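Local structure of uncharacterized protein (Parabacteroides merdae, 4R7F) at residues 368-378 with 390-398; 16-27 with 269-277. The protein is of unknown function but, with three immunoglobulin-like beta-sandwich domains and a bound magnesium ion, is probably related to the plug proteins of type 9 secretion systems. All blocks are in the same frame, centred on the assembly; numbering follows the deposited sequence.

Contact 1 of 2, residues 368-378 with 390-398. With MG (magnesium ion), chain G.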
loop_
_atom_site.group_PDB
_atom_site.type_symbol
_atom_site.label_atom_id
_atom_site.label_comp_id
_atom_site.label_asym_id
_atom_site.label_seq_id
_atom_site.Cartn_x
_atom_site.Cartn_y
_atom_site.Cartn_z
ATOM N N TYR A 368 5.919 15.056 -8.891
ATOM C CA TYR A 368 4.950 14.963 -7.774
ATOM C C TYR A 368 4.237 13.620 -7.687
ATOM O O TYR A 368 3.831 13.236 -6.604
ATOM C CB TYR A 368 3.893 16.079 -7.819
ATOM C CG TYR A 368 2.805 15.804 -8.823
ATOM C CD1 TYR A 368 3.013 16.072 -10.183
ATOM C CD2 TYR A 368 1.588 15.230 -8.432
ATOM C CE1 TYR A 368 2.050 15.788 -11.118
ATOM C CE2 TYR A 368 0.607 14.931 -9.366
ATOM C CZ TYR A 368 0.845 15.237 -10.696
ATOM O OH TYR A 368 -0.086 14.969 -11.633
ATOM N N GLN A 369 4.080 12.928 -8.820
ATOM C CA GLN A 369 3.383 11.637 -8.861
ATOM C C GLN A 369 4.126 10.524 -8.145
ATOM O O GLN A 369 3.526 9.495 -7.854
ATOM C CB GLN A 369 3.161 11.123 -10.307
ATOM C CG GLN A 369 2.517 12.060 -11.321
ATOM C CD GLN A 369 3.503 12.971 -12.064
ATOM O OE1 GLN A 369 4.573 13.363 -11.561
ATOM N NE2 GLN A 369 3.139 13.311 -13.277
ATOM N N THR A 370 5.441 10.682 -7.956
ATOM C CA THR A 370 6.306 9.598 -7.498
ATOM C C THR A 370 5.785 8.957 -6.193
ATOM O O THR A 370 5.440 9.645 -5.225
ATOM C CB THR A 370 7.758 10.122 -7.300
ATOM O OG1 THR A 370 8.272 10.486 -8.579
ATOM C CG2 THR A 370 8.671 9.060 -6.670
ATOM N N GLN A 371 5.730 7.645 -6.189
ATOM C CA GLN A 371 5.376 6.885 -4.988
ATOM C C GLN A 371 6.580 6.868 -4.043
ATOM O O GLN A 371 7.642 6.292 -4.359
ATOM C CB GLN A 371 4.932 5.453 -5.366
ATOM C CG GLN A 371 4.598 4.547 -4.162
ATOM C CD GLN A 371 5.788 3.794 -3.485
ATOM O OE1 GLN A 371 6.703 3.244 -4.149
ATOM N NE2 GLN A 371 5.733 3.725 -2.138
ATOM N N ASN A 372 6.428 7.523 -2.895
ATOM C CA ASN A 372 7.465 7.523 -1.850
ATOM C C ASN A 372 6.832 7.121 -0.554
ATOM O O ASN A 372 5.612 7.132 -0.425
ATOM C CB ASN A 372 8.069 8.917 -1.686
ATOM C CG ASN A 372 8.945 9.305 -2.850
ATOM O OD1 ASN A 372 9.874 8.574 -3.242
ATOM N ND2 ASN A 372 8.648 10.432 -3.426
ATOM N N GLU A 373 7.652 6.759 0.415
ATOM C CA GLU A 373 7.139 6.498 1.753
ATOM C C GLU A 373 7.748 7.477 2.746
ATOM O O GLU A 373 8.847 7.960 2.533
ATOM C CB GLU A 373 7.438 5.072 2.181
ATOM C CG GLU A 373 8.903 4.773 2.431
ATOM C CD GLU A 373 9.143 3.291 2.549
ATOM O OE1 GLU A 373 8.986 2.584 1.529
ATOM O OE2 GLU A 373 9.462 2.842 3.651
ATOM N N TYR A 374 7.025 7.751 3.824
ATOM C CA TYR A 374 7.469 8.670 4.848
ATOM C C TYR A 374 7.172 8.056 6.181
ATOM O O TYR A 374 6.041 7.699 6.440
ATOM C CB TYR A 374 6.713 9.989 4.745
ATOM C CG TYR A 374 6.962 10.663 3.447
ATOM C CD1 TYR A 374 6.218 10.349 2.327
ATOM C CD2 TYR A 374 7.983 11.567 3.305
ATOM C CE1 TYR A 374 6.464 10.964 1.103
ATOM C CE2 TYR A 374 8.216 12.200 2.087
ATOM C CZ TYR A 374 7.479 11.889 0.986
ATOM O OH TYR A 374 7.787 12.487 -0.252
ATOM N N SER A 375 8.186 7.938 7.017
ATOM C CA SER A 375 8.001 7.398 8.356
ATOM C C SER A 375 8.085 8.553 9.379
ATOM O O SER A 375 9.019 9.344 9.356
ATOM C CB SER A 375 9.051 6.336 8.649
ATOM O OG SER A 375 9.141 5.328 7.650
ATOM N N ILE A 376 7.090 8.628 10.247
ATOM C CA ILE A 376 6.916 9.676 11.245
ATOM C C ILE A 376 7.103 9.020 12.600
ATOM O O ILE A 376 6.375 8.098 12.953
ATOM C CB ILE A 376 5.523 10.264 11.156
ATOM C CG1 ILE A 376 5.309 10.822 9.747
ATOM C CG2 ILE A 376 5.310 11.366 12.198
ATOM C CD1 ILE A 376 3.857 11.016 9.421
ATOM N N TYR A 377 8.149 9.441 13.294
ATOM C CA TYR A 377 8.533 8.916 14.593
ATOM C C TYR A 377 8.262 10.002 15.612
ATOM O O TYR A 377 8.760 11.122 15.468
ATOM C CB TYR A 377 10.045 8.631 14.632
ATOM C CG TYR A 377 10.519 7.432 13.830
ATOM C CD1 TYR A 377 10.569 7.458 12.450
ATOM C CD2 TYR A 377 10.920 6.292 14.462
ATOM C CE1 TYR A 377 11.010 6.351 11.720
ATOM C CE2 TYR A 377 11.371 5.202 13.763
ATOM C CZ TYR A 377 11.419 5.235 12.391
ATOM O OH TYR A 377 11.871 4.125 11.723
ATOM N N VAL A 378 7.523 9.646 16.653
ATOM C CA VAL A 378 7.132 10.554 17.683
ATOM C C VAL A 378 7.768 10.099 18.998
ATOM O O VAL A 378 7.392 9.085 19.523
ATOM C CB VAL A 378 5.601 10.560 17.831
ATOM C CG1 VAL A 378 5.192 11.469 18.984
ATOM C CG2 VAL A 378 4.934 11.000 16.534
ATOM N N LEU A 390 9.731 6.331 22.526
ATOM C CA LEU A 390 9.132 6.356 21.236
ATOM C C LEU A 390 7.684 5.901 21.425
ATOM O O LEU A 390 7.429 4.720 21.626
ATOM C CB LEU A 390 9.920 5.429 20.308
ATOM C CG LEU A 390 9.381 5.218 18.899
ATOM C CD1 LEU A 390 9.224 6.559 18.229
ATOM C CD2 LEU A 390 10.250 4.304 18.041
ATOM N N ILE A 391 6.753 6.848 21.368
ATOM C CA ILE A 391 5.368 6.613 21.730
ATOM C C ILE A 391 4.436 6.453 20.533
ATOM O O ILE A 391 3.269 6.094 20.664
ATOM C CB ILE A 391 4.834 7.711 22.683
ATOM C CG1 ILE A 391 4.845 9.107 22.069
ATOM C CG2 ILE A 391 5.588 7.687 24.003
ATOM C CD1 ILE A 391 3.945 10.087 22.802
ATOM N N GLY A 392 4.960 6.709 19.352
ATOM C CA GLY A 392 4.220 6.483 18.138
ATOM C C GLY A 392 5.103 6.499 16.917
ATOM O O GLY A 392 6.109 7.240 16.850
ATOM N N VAL A 393 4.718 5.700 15.930
ATOM C CA VAL A 393 5.429 5.663 14.688
ATOM C C VAL A 393 4.479 5.196 13.629
ATOM O O VAL A 393 3.618 4.389 13.898
ATOM C CB VAL A 393 6.680 4.765 14.807
ATOM C CG1 VAL A 393 6.294 3.345 15.142
ATOM C CG2 VAL A 393 7.476 4.790 13.516
ATOM N N THR A 394 4.600 5.730 12.422
ATOM C CA THR A 394 3.776 5.290 11.308
ATOM C C THR A 394 4.518 5.550 9.998
ATOM O O THR A 394 5.371 6.416 9.935
ATOM C CB THR A 394 2.412 5.995 11.282
ATOM O OG1 THR A 394 1.558 5.305 10.381
ATOM C CG2 THR A 394 2.503 7.438 10.791
ATOM N N THR A 395 4.233 4.761 8.974
ATOM C CA THR A 395 4.810 4.980 7.657
ATOM C C THR A 395 3.625 5.159 6.688
ATOM O O THR A 395 2.734 4.346 6.676
ATOM C CB THR A 395 5.743 3.818 7.243
ATOM O OG1 THR A 395 6.906 3.784 8.094
ATOM C CG2 THR A 395 6.197 4.012 5.836
ATOM N N VAL A 396 3.610 6.244 5.922
ATOM C CA VAL A 396 2.523 6.555 5.001
ATOM C C VAL A 396 3.073 6.632 3.565
ATOM O O VAL A 396 4.185 7.081 3.351
ATOM C CB VAL A 396 1.798 7.853 5.449
ATOM C CG1 VAL A 396 2.768 9.012 5.639
ATOM C CG2 VAL A 396 0.701 8.237 4.481
ATOM N N ARG A 397 2.315 6.120 2.605
ATOM C CA ARG A 397 2.651 6.205 1.193
ATOM C C ARG A 397 1.611 7.076 0.453
ATOM O O ARG A 397 0.631 7.516 1.075
ATOM C CB ARG A 397 2.717 4.796 0.634
ATOM C CG ARG A 397 4.016 4.097 0.982
ATOM C CD ARG A 397 3.938 2.573 1.023
ATOM N NE ARG A 397 3.906 2.064 2.409
ATOM C CZ ARG A 397 4.898 1.424 3.039
ATOM N NH1 ARG A 397 6.044 1.155 2.425
ATOM N NH2 ARG A 397 4.732 1.028 4.302
ATOM N N ASN A 398 1.820 7.337 -0.847
ATOM C CA ASN A 398 0.827 8.054 -1.715
ATOM C C ASN A 398 0.408 7.366 -3.037
ATOM O O ASN A 398 0.063 6.183 -3.074
ATOM C CB ASN A 398 1.339 9.454 -2.052
ATOM C CG ASN A 398 2.686 9.426 -2.741
ATOM O OD1 ASN A 398 3.552 8.645 -2.377
ATOM N ND2 ASN A 398 2.861 10.269 -3.744
HETATM MG MG MG G . 9.030 4.834 -5.129
HETATM O O HOH W 1 10.514 6.704 -5.201
#
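Y377 lays its ring beside V393 where strands 373-378 and 390-397 pair as the two arms of an antiparallel hairpin. V393 CG2 stands over the middle of the Y377 ring, 3.8 Å from its centroid, a CH-pi contact, while L390 CD1 comes to the ring's edge. With V393 chi1 at 61°, CG1 sits between the backbone N and the carbonyl carbon, leaving CG2 anti to the N and over the ring. Replacing the Y377 ring with the methyl of an alanine is likely to leave V393 CG2 without its aromatic face and open a gap beside L390. This end is the tightly packed one. Here a classic beta bulge sets two residues, I391 and G392, opposite the single V378: V378 N donates to G392 O at 2.8 Å, and V378 O takes I391 N at 3.0 Å. Midway, the small hydroxyl residues S375 and T395 suit a close non-hydrogen-bonded pair, their OG and OG1 joined by a 2.8 Å hydrogen bond.

The other end is looser and more open to solvent. R397, poorly ordered, reaches E373 OE1 with NH1 in a long salt bridge of 3.4 Å, and the carboxylate and guanidinium planes are 67° apart; E373 also pairs with R273. N398 uses its side-chain amide to hold the other chain segment: OD1 accepts from N372 N at 3.1 Å, and ND2 donates to T370 O from above the carbonyl plane. Next to this clasp, Q371 O binds magnesium at 2.2 Å.

Strand 373-380 lies in the middle of a three-stranded sheet, between 181-187 and 389-397. Y374, I376 and V378 pack on strands 143-149 and 160-168, whereas Y377, L390 and V393 turn to strand 129-138.

Contact 2 of 2, residues 16-27 with 269-277. With MG (magnesium ion), chain G.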
loop_
_atom_site.group_PDB
_atom_site.type_symbol
_atom_site.label_atom_id
_atom_site.label_comp_id
_atom_site.label_asym_id
_atom_site.label_seq_id
_atom_site.Cartn_x
_atom_site.Cartn_y
_atom_site.Cartn_z
ATOM N N THR A 16 26.264 -6.792 2.788
ATOM C CA THR A 16 24.836 -7.099 2.657
ATOM C C THR A 16 24.189 -7.100 4.015
ATOM O O THR A 16 23.412 -8.002 4.383
ATOM C CB THR A 16 24.644 -8.431 1.889
ATOM O OG1 THR A 16 25.480 -8.406 0.720
ATOM C CG2 THR A 16 23.217 -8.625 1.476
ATOM N N LEU A 17 24.538 -6.076 4.781
ATOM C CA LEU A 17 23.876 -5.826 6.050
ATOM C C LEU A 17 22.426 -5.426 5.800
ATOM O O LEU A 17 22.170 -4.456 5.114
ATOM C CB LEU A 17 24.567 -4.722 6.804
ATOM C CG LEU A 17 23.930 -4.319 8.122
ATOM C CD1 LEU A 17 24.016 -5.448 9.133
ATOM C CD2 LEU A 17 24.648 -3.090 8.650
ATOM N N GLN A 18 21.506 -6.197 6.366
ATOM C CA GLN A 18 20.088 -5.912 6.338
ATOM C C GLN A 18 19.539 -5.840 7.751
ATOM O O GLN A 18 19.872 -6.667 8.604
ATOM C CB GLN A 18 19.336 -7.022 5.611
ATOM C CG GLN A 18 19.774 -7.226 4.177
ATOM C CD GLN A 18 19.021 -8.355 3.482
ATOM O OE1 GLN A 18 19.505 -9.502 3.383
ATOM N NE2 GLN A 18 17.851 -8.037 2.989
ATOM N N VAL A 19 18.700 -4.834 7.958
ATOM C CA VAL A 19 17.888 -4.644 9.139
ATOM C C VAL A 19 16.407 -4.562 8.717
ATOM O O VAL A 19 15.990 -3.641 8.021
ATOM C CB VAL A 19 18.313 -3.362 9.854
ATOM C CG1 VAL A 19 17.494 -3.163 11.125
ATOM C CG2 VAL A 19 19.813 -3.407 10.126
ATOM N N LYS A 20 15.642 -5.559 9.142
ATOM C CA LYS A 20 14.259 -5.705 8.723
ATOM C C LYS A 20 13.485 -6.427 9.810
ATOM O O LYS A 20 14.063 -6.872 10.799
ATOM C CB LYS A 20 14.182 -6.450 7.389
ATOM C CG LYS A 20 15.006 -7.722 7.333
ATOM C CD LYS A 20 14.139 -8.968 7.422
ATOM C CE LYS A 20 13.724 -9.484 6.051
ATOM N NZ LYS A 20 12.846 -10.667 6.216
ATOM N N VAL A 21 12.164 -6.490 9.671
ATOM C CA VAL A 21 11.377 -7.225 10.635
ATOM C C VAL A 21 11.431 -8.688 10.225
ATOM O O VAL A 21 11.145 -9.012 9.078
ATOM C CB VAL A 21 9.939 -6.730 10.709
ATOM C CG1 VAL A 21 9.111 -7.665 11.578
ATOM C CG2 VAL A 21 9.900 -5.330 11.266
ATOM N N ALA A 22 11.845 -9.548 11.160
ATOM C CA ALA A 22 12.000 -10.975 10.900
ATOM C C ALA A 22 10.703 -11.501 10.294
ATOM O O ALA A 22 9.595 -11.190 10.771
ATOM C CB ALA A 22 12.325 -11.723 12.183
ATOM N N GLY A 23 10.842 -12.234 9.194
ATOM C CA GLY A 23 9.676 -12.784 8.489
ATOM C C GLY A 23 8.983 -11.914 7.443
ATOM O O GLY A 23 8.124 -12.411 6.743
ATOM N N GLU A 24 9.338 -10.631 7.323
ATOM C CA GLU A 24 8.646 -9.719 6.400
ATOM C C GLU A 24 9.463 -9.492 5.118
ATOM O O GLU A 24 10.678 -9.361 5.157
ATOM C CB GLU A 24 8.331 -8.361 7.080
ATOM C CG GLU A 24 7.209 -8.336 8.111
ATOM C CD GLU A 24 5.895 -8.944 7.598
ATOM O OE1 GLU A 24 5.330 -8.467 6.572
ATOM O OE2 GLU A 24 5.416 -9.920 8.229
ATOM N N LEU A 25 8.779 -9.445 3.981
ATOM C CA LEU A 25 9.418 -9.140 2.714
ATOM C C LEU A 25 9.834 -7.649 2.640
ATOM O O LEU A 25 10.967 -7.321 2.263
ATOM C CB LEU A 25 8.472 -9.466 1.556
ATOM C CG LEU A 25 9.123 -9.259 0.176
ATOM C CD1 LEU A 25 10.019 -10.441 -0.137
ATOM C CD2 LEU A 25 8.105 -9.026 -0.945
ATOM N N ILE A 26 8.885 -6.777 2.954
ATOM C CA ILE A 26 9.040 -5.326 2.915
ATOM C C ILE A 26 8.789 -4.858 4.330
ATOM O O ILE A 26 7.764 -5.198 4.908
ATOM C CB ILE A 26 7.943 -4.674 2.038
ATOM C CG1 ILE A 26 8.005 -5.180 0.590
ATOM C CG2 ILE A 26 7.996 -3.151 2.104
ATOM C CD1 ILE A 26 9.317 -4.947 -0.104
ATOM N N SER A 27 9.700 -4.104 4.929
ATOM C CA SER A 27 9.403 -3.657 6.270
ATOM C C SER A 27 10.058 -2.371 6.638
ATOM O O SER A 27 10.736 -1.757 5.836
ATOM C CB SER A 27 9.667 -4.763 7.306
ATOM O OG SER A 27 11.023 -5.086 7.355
ATOM N N ASP A 269 8.573 0.362 -7.951
ATOM C CA ASP A 269 9.799 0.179 -7.184
ATOM C C ASP A 269 9.513 -0.231 -5.734
ATOM O O ASP A 269 8.385 -0.463 -5.346
ATOM C CB ASP A 269 10.681 1.443 -7.233
ATOM C CG ASP A 269 10.108 2.602 -6.412
ATOM O OD1 ASP A 269 8.985 2.478 -5.887
ATOM O OD2 ASP A 269 10.779 3.654 -6.288
ATOM N N GLN A 270 10.562 -0.323 -4.939
ATOM C CA GLN A 270 10.437 -0.679 -3.532
ATOM C C GLN A 270 11.245 0.320 -2.683
ATOM O O GLN A 270 11.807 -0.025 -1.649
ATOM C CB GLN A 270 10.893 -2.114 -3.344
ATOM C CG GLN A 270 10.012 -3.137 -4.065
ATOM C CD GLN A 270 10.316 -3.322 -5.569
ATOM O OE1 GLN A 270 11.454 -3.175 -6.033
ATOM N NE2 GLN A 270 9.279 -3.657 -6.333
ATOM N N ASP A 271 11.272 1.566 -3.166
ATOM C CA ASP A 271 11.835 2.748 -2.480
ATOM C C ASP A 271 13.247 2.579 -1.900
ATOM O O ASP A 271 13.493 2.984 -0.754
ATOM C CB ASP A 271 10.880 3.200 -1.375
ATOM C CG ASP A 271 9.512 3.671 -1.904
ATOM O OD1 ASP A 271 9.386 4.088 -3.091
ATOM O OD2 ASP A 271 8.562 3.654 -1.072
ATOM N N GLY A 272 14.129 1.939 -2.680
ATOM C CA GLY A 272 15.532 1.825 -2.401
ATOM C C GLY A 272 15.936 0.468 -1.861
ATOM O O GLY A 272 17.107 0.200 -1.664
ATOM N N ARG A 273 14.975 -0.410 -1.647
ATOM C CA ARG A 273 15.287 -1.728 -1.128
ATOM C C ARG A 273 15.946 -2.631 -2.160
ATOM O O ARG A 273 15.927 -2.360 -3.380
ATOM C CB ARG A 273 14.025 -2.418 -0.607
ATOM C CG ARG A 273 13.381 -1.700 0.559
ATOM C CD ARG A 273 12.049 -2.322 0.922
ATOM N NE ARG A 273 11.545 -1.711 2.153
ATOM C CZ ARG A 273 10.828 -0.601 2.202
ATOM N NH1 ARG A 273 10.484 0.029 1.086
ATOM N NH2 ARG A 273 10.440 -0.123 3.375
ATOM N N PHE A 274 16.547 -3.701 -1.646
ATOM C CA PHE A 274 17.060 -4.784 -2.477
ATOM C C PHE A 274 16.616 -6.114 -1.907
ATOM O O PHE A 274 16.247 -6.184 -0.740
ATOM C CB PHE A 274 18.595 -4.723 -2.595
ATOM C CG PHE A 274 19.338 -5.022 -1.318
ATOM C CD1 PHE A 274 19.517 -6.309 -0.892
ATOM C CD2 PHE A 274 19.886 -4.006 -0.577
ATOM C CE1 PHE A 274 20.190 -6.557 0.274
ATOM C CE2 PHE A 274 20.588 -4.246 0.557
ATOM C CZ PHE A 274 20.729 -5.519 0.999
ATOM N N PHE A 275 16.694 -7.170 -2.720
ATOM C CA PHE A 275 16.180 -8.475 -2.348
ATOM C C PHE A 275 17.139 -9.499 -2.873
ATOM O O PHE A 275 17.398 -9.534 -4.073
ATOM C CB PHE A 275 14.813 -8.689 -2.967
ATOM C CG PHE A 275 13.845 -7.614 -2.606
ATOM C CD1 PHE A 275 13.756 -6.461 -3.377
ATOM C CD2 PHE A 275 13.091 -7.707 -1.446
ATOM C CE1 PHE A 275 12.921 -5.426 -3.008
ATOM C CE2 PHE A 275 12.241 -6.691 -1.094
ATOM C CZ PHE A 275 12.159 -5.551 -1.875
ATOM N N ILE A 276 17.675 -10.314 -1.974
ATOM C CA ILE A 276 18.666 -11.310 -2.344
ATOM C C ILE A 276 17.937 -12.547 -2.891
ATOM O O ILE A 276 17.121 -13.138 -2.212
ATOM C CB ILE A 276 19.552 -11.674 -1.160
ATOM C CG1 ILE A 276 20.276 -10.428 -0.604
ATOM C CG2 ILE A 276 20.525 -12.773 -1.556
ATOM C CD1 ILE A 276 21.149 -9.667 -1.591
ATOM N N ARG A 277 18.268 -12.889 -4.139
ATOM C CA ARG A 277 17.567 -13.895 -4.934
ATOM C C ARG A 277 18.571 -14.458 -5.956
ATOM O O ARG A 277 19.505 -13.772 -6.365
ATOM C CB ARG A 277 16.370 -13.273 -5.690
ATOM C CG ARG A 277 15.366 -12.468 -4.863
ATOM C CD ARG A 277 14.318 -11.795 -5.752
ATOM N NE ARG A 277 13.082 -11.433 -5.046
ATOM C CZ ARG A 277 12.357 -10.367 -5.356
ATOM N NH1 ARG A 277 12.766 -9.581 -6.333
ATOM N NH2 ARG A 277 11.242 -10.075 -4.699
HETATM MG MG MG G . 9.030 4.834 -5.129
HETATM O O HOH W 2 16.941 -10.299 1.099
HETATM O O HOH W 3 12.407 -3.649 4.051
HETATM O O HOH W 1 10.514 6.704 -5.201
#
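I26 CG1 lies anti to its carbonyl carbon (chi1 -60°), and a second bend at chi2 (-58°) swings CD1 to the edge of the F275 ring, 3.4 Å from CZ. The other branch, CG2, rests over the centre of the R273 guanidinium, so this beta-branched residue serves two flat groups at once. R273 is extended from CG to NE, long enough for NH2 to reach S27 O at 3.0 Å, in the guanidinium plane but above that of the carbonyl. Its NH1 turns back to Q270 O, whose opposite face receives R273 N, and water 3 joins R273 NE to S27 N; the bonds of NH2, NH1 and NE fix the guanidinium's rotation.

Farther along, the F274 ring meets Q18 CG at 3.7 Å from CZ, and T16 CG2 meets I276 CD1 tip to tip. Water 2 bridges Q18 NE2 and I276 N, accepting from both; the two strand axes approach no closer than 10.0 Å.

Strand 16-21 and the loop after it thus pack against strand 274-276 and the turn before it, through side chains, bridging waters and one side-chain-to-backbone bond. That type I' turn, Q270 to R273, supplies D271 OD1 to the magnesium site, which D269 OD1 and OD2, E223 and Q371 help to form.

Overall arrangement
The centres of the two contacts lie about 17 Å apart, and both segments of contact 2 come earlier in the chain than those of contact 1. They share no sheet: contact 1 is a hairpin in the sheet of 181-187, 373-380 and 389-397, while contact 2 sets edge strand 14-21 against 274-276, which pairs with 342-352. Magnesium joins them, since both contacts supply ligands and one bound water belongs to both. Beside the metal, E373 OE1 meets R273 NH1 at 3.0 Å in a salt bridge, probably easing the closeness of E373 to D271. Residues distant in sequence thus come together at one metal site where different sheets meet.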